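Beta-xylanase (Roseburia intestinalis L1-82, PDB 6SGF) probably hydrolyses internal beta-1,4-xylosidic linkages of xylans, the part described here being its CBM86 module, a low-affinity xylan-binding domain. Local coordinates at residues V66-G75 with A103-E113. Sequence-based numbering, arbitrary orientation.
Sequences VPISLKVYNG and AIDAVGIMITE. With XYP (beta-D-xylopyranose), chain H.
Ser-69 and Met-110 exchange a pair of backbone hydrogen bonds, Ser-69 N to Met-110 O at 2.8 Å and Met-110 N back to Ser-69 O. Lys-71 and Gly-108 repeat the exchange two residues on, and Tyr-73 N gives a further bond to Ala-106 O. Past the ends of this pairing, one water links Ser-69 OG with Thr-112 OG1, while a second donates to Pro-67 O and accepts from Thr-112 N. Gly-75 N reaches Asp-105 OD1 only weakly.

On the face carrying Lys-71 and Met-110, an extended lysine chain raises NZ to xylose O3 (2.9 Å) and, weakly, O2; Asp-78 and Gln-40 also hold this ammonium. Met-110, bent at chi3 (74°), lays SD and CE against the same sugar, with CE 3.8 Å from Lys-71 CE. Strands 68-73 and 103-110 are antiparallel neighbours within a five-stranded sheet of this xylan-binding beta-sandwich, one face gripping the glycan and the other meeting strand 54-62.

Gly-108 illustrates how a missing side chain can be used: the Tyr-73 ring turns its edge to Gly-108, whose N lies in the ring plane 3.9 Å from Tyr-73 CE1, and a beta carbon on Gly-108 would come within 3.1 Å of that CE1. Tyr-73 CD1 also lies 4.0 Å from Ala-106 CB. Replacing Tyr-73 by alanine would remove the ring, and is likely to leave a gap beside Gly-108 and Lys-42 without its cation-pi partner. On the opposite face, with Leu-70 and Val-72, Leu-70 CD2 lies alongside Ile-109 CG1 at 3.7 Å, and Val-72 CG1, anti to its own amide nitrogen (chi1 -177°), meets Ile-104 CG2, whose side chain also packs on Val-54.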
ATOM      1  N   VAL B  66       8.534 -15.208  10.580  1.00 19.86           N
ATOM      2  CA  VAL B  66       9.139 -15.103  11.911  1.00 23.01           C
ATOM      3  C   VAL B  66       8.297 -14.125  12.725  1.00 22.73           C
ATOM      4  O   VAL B  66       7.748 -13.170  12.143  1.00 19.30           O
ATOM      5  CB  VAL B  66      10.610 -14.659  11.800  1.00 20.85           C
ATOM      6  CG1 VAL B  66      10.689 -13.284  11.103  1.00 22.50           C
ATOM      7  CG2 VAL B  66      11.279 -14.619  13.180  1.00 25.75           C
ATOM      8  N   PRO B  67       8.139 -14.300  14.046  1.00 19.64           N
ATOM      9  CA  PRO B  67       7.468 -13.249  14.835  1.00 15.77           C
ATOM     10  C   PRO B  67       8.240 -11.939  14.753  1.00 13.09           C
ATOM     11  O   PRO B  67       9.470 -11.937  14.681  1.00 18.27           O
ATOM     12  CB  PRO B  67       7.459 -13.809  16.262  1.00 17.43           C
ATOM     13  CG  PRO B  67       7.629 -15.321  16.084  1.00 26.32           C
ATOM     14  CD  PRO B  67       8.495 -15.467  14.882  1.00 23.47           C
ATOM     15  N   ILE B  68       7.512 -10.816  14.736  1.00 12.77           N
ATOM     16  CA  ILE B  68       8.152  -9.519  14.542  1.00 14.43           C
ATOM     17  C   ILE B  68       7.820  -8.575  15.695  1.00 16.20           C
ATOM     18  O   ILE B  68       6.794  -8.689  16.361  1.00 17.12           O
ATOM     19  CB  ILE B  68       7.784  -8.837  13.189  1.00 14.57           C
ATOM     20  CG1 ILE B  68       6.267  -8.615  13.038  1.00 13.96           C
ATOM     21  CG2 ILE B  68       8.319  -9.626  12.055  1.00 20.68           C
ATOM     22  CD1 ILE B  68       5.897  -7.915  11.771  1.00 16.71           C
ATOM     23  N   SER B  69       8.709  -7.600  15.875  1.00 13.99           N
ATOM     24  CA  SER B  69       8.541  -6.472  16.769  1.00 12.94           C
ATOM     25  C   SER B  69       8.419  -5.200  15.943  1.00 15.10           C
ATOM     26  O   SER B  69       9.099  -5.038  14.924  1.00 19.12           O
ATOM     27  CB  SER B  69       9.730  -6.403  17.732  1.00 14.72           C
ATOM     28  OG  SER B  69       9.686  -7.584  18.533  1.00 16.86           O
ATOM     29  N   LEU B  70       7.510  -4.328  16.354  1.00 13.88           N
ATOM     30  CA  LEU B  70       7.184  -3.123  15.622  1.00 12.32           C
ATOM     31  C   LEU B  70       7.472  -1.914  16.504  1.00 14.60           C
ATOM     32  O   LEU B  70       7.195  -1.931  17.713  1.00 15.13           O
ATOM     33  CB  LEU B  70       5.733  -3.142  15.176  1.00 14.58           C
ATOM     34  CG  LEU B  70       5.354  -4.361  14.333  1.00 15.48           C
ATOM     35  CD1 LEU B  70       3.824  -4.389  14.149  1.00 23.54           C
ATOM     36  CD2 LEU B  70       6.037  -4.421  13.018  1.00 20.98           C
ATOM     37  N   LYS B  71       8.000  -0.862  15.897  1.00 12.53           N
ATOM     38  CA  LYS B  71       8.427   0.328  16.619  1.00 13.87           C
ATOM     39  C   LYS B  71       7.923   1.601  15.953  1.00 15.03           C
ATOM     40  O   LYS B  71       7.976   1.731  14.732  1.00 13.41           O
ATOM     41  CB  LYS B  71       9.960   0.419  16.687  1.00 17.20           C
ATOM     42  CG  LYS B  71      10.621  -0.722  17.414  1.00 13.78           C
ATOM     43  CD  LYS B  71      12.154  -0.517  17.419  1.00 17.98           C
ATOM     44  CE  LYS B  71      12.905  -1.599  18.179  1.00 19.78           C
ATOM     45  NZ  LYS B  71      14.329  -1.128  18.344  1.00 16.75           N
ATOM     46  N   VAL B  72       7.487   2.548  16.773  1.00 15.62           N
ATOM     47  CA  VAL B  72       7.147   3.900  16.357  1.00 15.94           C
ATOM     48  C   VAL B  72       8.115   4.830  17.078  1.00 19.42           C
ATOM     49  O   VAL B  72       8.057   4.975  18.302  1.00 16.09           O
ATOM     50  CB  VAL B  72       5.695   4.251  16.664  1.00 16.50           C
ATOM     51  CG1 VAL B  72       5.381   5.648  16.151  1.00 22.78           C
ATOM     52  CG2 VAL B  72       4.789   3.233  16.043  1.00 24.33           C
ATOM     53  N   TYR B  73       8.986   5.480  16.326  1.00 18.77           N
ATOM     54  CA  TYR B  73       9.985   6.357  16.922  1.00 20.24           C
ATOM     55  C   TYR B  73       9.409   7.756  17.099  1.00 25.06           C
ATOM     56  O   TYR B  73       8.528   8.182  16.338  1.00 23.03           O
ATOM     57  CB  TYR B  73      11.212   6.453  16.035  1.00 16.64           C
ATOM     58  CG  TYR B  73      12.035   5.210  15.867  1.00 17.13           C
ATOM     59  CD1 TYR B  73      11.622   4.169  15.043  1.00 17.87           C
ATOM     60  CD2 TYR B  73      13.267   5.106  16.499  1.00 21.70           C
ATOM     61  CE1 TYR B  73      12.413   3.057  14.848  1.00 16.78           C
ATOM     62  CE2 TYR B  73      14.069   4.020  16.309  1.00 21.42           C
ATOM     63  CZ  TYR B  73      13.644   2.990  15.507  1.00 22.24           C
ATOM     64  OH  TYR B  73      14.469   1.909  15.354  1.00 20.77           O
ATOM     65  N   ASN B  74       9.906   8.477  18.102  1.00 20.84           N
ATOM     66  CA  ASN B  74       9.514   9.875  18.277  1.00 22.65           C
ATOM     67  C   ASN B  74      10.744  10.711  18.630  1.00 25.81           C
ATOM     68  O   ASN B  74      10.735  11.537  19.540  1.00 24.33           O
ATOM     69  CB  ASN B  74       8.382  10.022  19.299  1.00 23.05           C
ATOM     70  CG  ASN B  74       8.790   9.700  20.749  1.00 24.51           C
ATOM     71  OD1 ASN B  74       9.629   8.844  21.023  1.00 21.81           O
ATOM     72  ND2 ASN B  74       8.145  10.392  21.691  1.00 27.43           N
ATOM     73  N   GLY B  75      11.810  10.511  17.862  1.00 26.10           N
ATOM     74  CA  GLY B  75      12.943  11.406  17.850  1.00 27.66           C
ATOM     75  C   GLY B  75      14.143  10.941  18.631  1.00 35.68           C
ATOM     76  O   GLY B  75      15.202  11.575  18.539  1.00 31.67           O
ATOM     77  N   ALA B 103       7.255  14.445  17.660  1.00 30.83           N
ATOM     78  CA  ALA B 103       6.751  14.044  16.356  1.00 30.19           C
ATOM     79  C   ALA B 103       7.236  12.642  16.012  1.00 25.81           C
ATOM     80  O   ALA B 103       8.348  12.250  16.388  1.00 25.29           O
ATOM     81  CB  ALA B 103       7.193  15.015  15.269  1.00 30.81           C
ATOM     82  N   ILE B 104       6.391  11.884  15.323  1.00 22.73           N
ATOM     83  CA  ILE B 104       6.803  10.586  14.802  1.00 20.90           C
ATOM     84  C   ILE B 104       7.661  10.863  13.586  1.00 25.55           C
ATOM     85  O   ILE B 104       7.179  11.432  12.606  1.00 28.60           O
ATOM     86  CB  ILE B 104       5.602   9.705  14.431  1.00 22.31           C
ATOM     87  CG1 ILE B 104       4.713   9.480  15.645  1.00 30.04           C
ATOM     88  CG2 ILE B 104       6.114   8.378  13.800  1.00 21.18           C
ATOM     89  CD1 ILE B 104       3.350   8.910  15.300  1.00 30.86           C
ATOM     90  N   ASP B 105       8.920  10.440  13.631  1.00 19.26           N
ATOM     91  CA  ASP B 105       9.831  10.649  12.518  1.00 27.20           C
ATOM     92  C   ASP B 105      10.174   9.358  11.786  1.00 21.28           C
ATOM     93  O   ASP B 105      10.677   9.417  10.656  1.00 22.75           O
ATOM     94  CB  ASP B 105      11.143  11.298  13.002  1.00 30.90           C
ATOM     95  CG  ASP B 105      11.880  10.455  14.060  1.00 34.88           C
ATOM     96  OD1 ASP B 105      11.227   9.864  14.943  1.00 28.01           O
ATOM     97  OD2 ASP B 105      13.126  10.402  14.030  1.00 38.14           O
ATOM     98  N   ALA B 106       9.892   8.201  12.376  1.00 21.43           N
ATOM     99  CA  ALA B 106      10.323   6.938  11.787  1.00 19.26           C
ATOM    100  C   ALA B 106       9.524   5.787  12.387  1.00 18.02           C
ATOM    101  O   ALA B 106       8.882   5.929  13.428  1.00 14.22           O
ATOM    102  CB  ALA B 106      11.819   6.695  12.008  1.00 17.49           C
ATOM    103  N   VAL B 107       9.597   4.633  11.706  1.00 14.97           N
ATOM    104  CA  VAL B 107       9.062   3.361  12.188  1.00 11.01           C
ATOM    105  C   VAL B 107      10.108   2.277  11.952  1.00 13.32           C
ATOM    106  O   VAL B 107      11.087   2.469  11.230  1.00 13.65           O
ATOM    107  CB  VAL B 107       7.734   2.992  11.498  1.00 15.15           C
ATOM    108  CG1 VAL B 107       6.674   4.069  11.807  1.00 18.41           C
ATOM    109  CG2 VAL B 107       7.932   2.794  10.015  1.00 15.42           C
ATOM    110  N   GLY B 108       9.919   1.130  12.608  1.00 11.72           N
ATOM    111  CA  GLY B 108      10.875   0.054  12.479  1.00 12.26           C
ATOM    112  C   GLY B 108      10.253  -1.319  12.676  1.00 13.24           C
ATOM    113  O   GLY B 108       9.164  -1.463  13.247  1.00 12.59           O
ATOM    114  N   ILE B 109      10.976  -2.322  12.179  1.00 13.72           N
ATOM    115  CA  ILE B 109      10.661  -3.731  12.363  1.00 12.51           C
ATOM    116  C   ILE B 109      11.932  -4.411  12.841  1.00 14.91           C
ATOM    117  O   ILE B 109      13.012  -4.138  12.301  1.00 15.96           O
ATOM    118  CB  ILE B 109      10.156  -4.405  11.076  1.00 13.26           C
ATOM    119  CG1 ILE B 109       8.838  -3.769  10.629  1.00 22.26           C
ATOM    120  CG2 ILE B 109      10.058  -5.937  11.324  1.00 13.89           C
ATOM    121  CD1 ILE B 109       8.307  -4.369   9.279  1.00 20.24           C
ATOM    122  N   MET B 110      11.806  -5.261  13.861  1.00 12.27           N
ATOM    123  CA  MET B 110      12.920  -5.959  14.494  1.00 15.04           C
ATOM    124  C   MET B 110      12.501  -7.396  14.818  1.00 18.84           C
ATOM    125  O   MET B 110      11.316  -7.678  14.979  1.00 13.92           O
ATOM    126  CB  MET B 110      13.327  -5.217  15.782  1.00 16.54           C
ATOM    127  CG  MET B 110      14.392  -5.883  16.594  1.00 16.82           C
ATOM    128  SD  MET B 110      14.749  -4.930  18.110  1.00 17.61           S
ATOM    129  CE  MET B 110      13.335  -5.250  19.148  1.00 15.50           C
ATOM    130  N   ILE B 111      13.466  -8.309  14.938  1.00 15.69           N
ATOM    131  CA  ILE B 111      13.178  -9.655  15.448  1.00 15.99           C
ATOM    132  C   ILE B 111      13.817  -9.832  16.820  1.00 18.47           C
ATOM    133  O   ILE B 111      14.893  -9.293  17.097  1.00 17.13           O
ATOM    134  CB  ILE B 111      13.646 -10.781  14.498  1.00 14.05           C
ATOM    135  CG1 ILE B 111      15.138 -10.701  14.218  1.00 16.40           C
ATOM    136  CG2 ILE B 111      12.813 -10.747  13.215  1.00 20.27           C
ATOM    137  CD1 ILE B 111      15.782 -12.094  14.158  1.00 25.89           C
ATOM    138  N   THR B 112      13.153 -10.616  17.674  1.00 20.72           N
ATOM    139  CA  THR B 112      13.702 -10.964  18.982  1.00 16.92           C
ATOM    140  C   THR B 112      14.163 -12.409  19.055  1.00 22.76           C
ATOM    141  O   THR B 112      14.689 -12.829  20.097  1.00 21.01           O
ATOM    142  CB  THR B 112      12.683 -10.728  20.104  1.00 19.87           C
ATOM    143  OG1 THR B 112      11.477 -11.430  19.812  1.00 20.98           O
ATOM    144  CG2 THR B 112      12.361  -9.250  20.251  1.00 19.87           C
ATOM    145  N   GLU B 113      13.985 -13.187  17.995  1.00 23.32           N
ATOM    146  CA  GLU B 113      14.431 -14.580  18.009  1.00 21.48           C
ATOM    147  C   GLU B 113      15.951 -14.689  18.175  1.00 24.65           C
ATOM    148  O   GLU B 113      16.722 -14.086  17.417  1.00 23.64           O
ATOM    149  CB  GLU B 113      13.999 -15.246  16.707  1.00 22.20           C
ATOM    150  CG  GLU B 113      13.783 -16.739  16.731  1.00 41.88           C
ATOM    151  CD  GLU B 113      12.553 -17.130  17.528  1.00 48.51           C
ATOM    152  OE1 GLU B 113      11.402 -17.018  17.005  1.00 47.00           O
ATOM    153  OE2 GLU B 113      12.757 -17.555  18.680  1.00 48.55           O
TER
HETATM  154  C1  XYP H   2      18.626  -3.113  20.369  1.00 22.39           C
HETATM  155  C2  XYP H   2      17.197  -2.796  19.922  1.00 23.43           C
HETATM  156  C3  XYP H   2      16.275  -2.896  21.087  1.00 17.42           C
HETATM  157  C4  XYP H   2      16.467  -4.175  21.869  1.00 17.59           C
HETATM  158  C5  XYP H   2      17.924  -4.428  22.279  1.00 20.01           C
HETATM  159  O2  XYP H   2      17.201  -1.520  19.278  1.00 22.04           O
HETATM  160  O3  XYP H   2      14.912  -2.841  20.577  1.00 18.14           O
HETATM  161  O4  XYP H   2      15.637  -4.066  23.037  1.00 18.88           O
HETATM  162  O5  XYP H   2      18.704  -4.444  21.040  1.00 20.90           O
HETATM  163  O   HOH W   1       9.784 -10.335  17.691  1.00 17.38           O
HETATM  164  O   HOH W   2      11.334 -12.696  16.598  1.00 21.51           O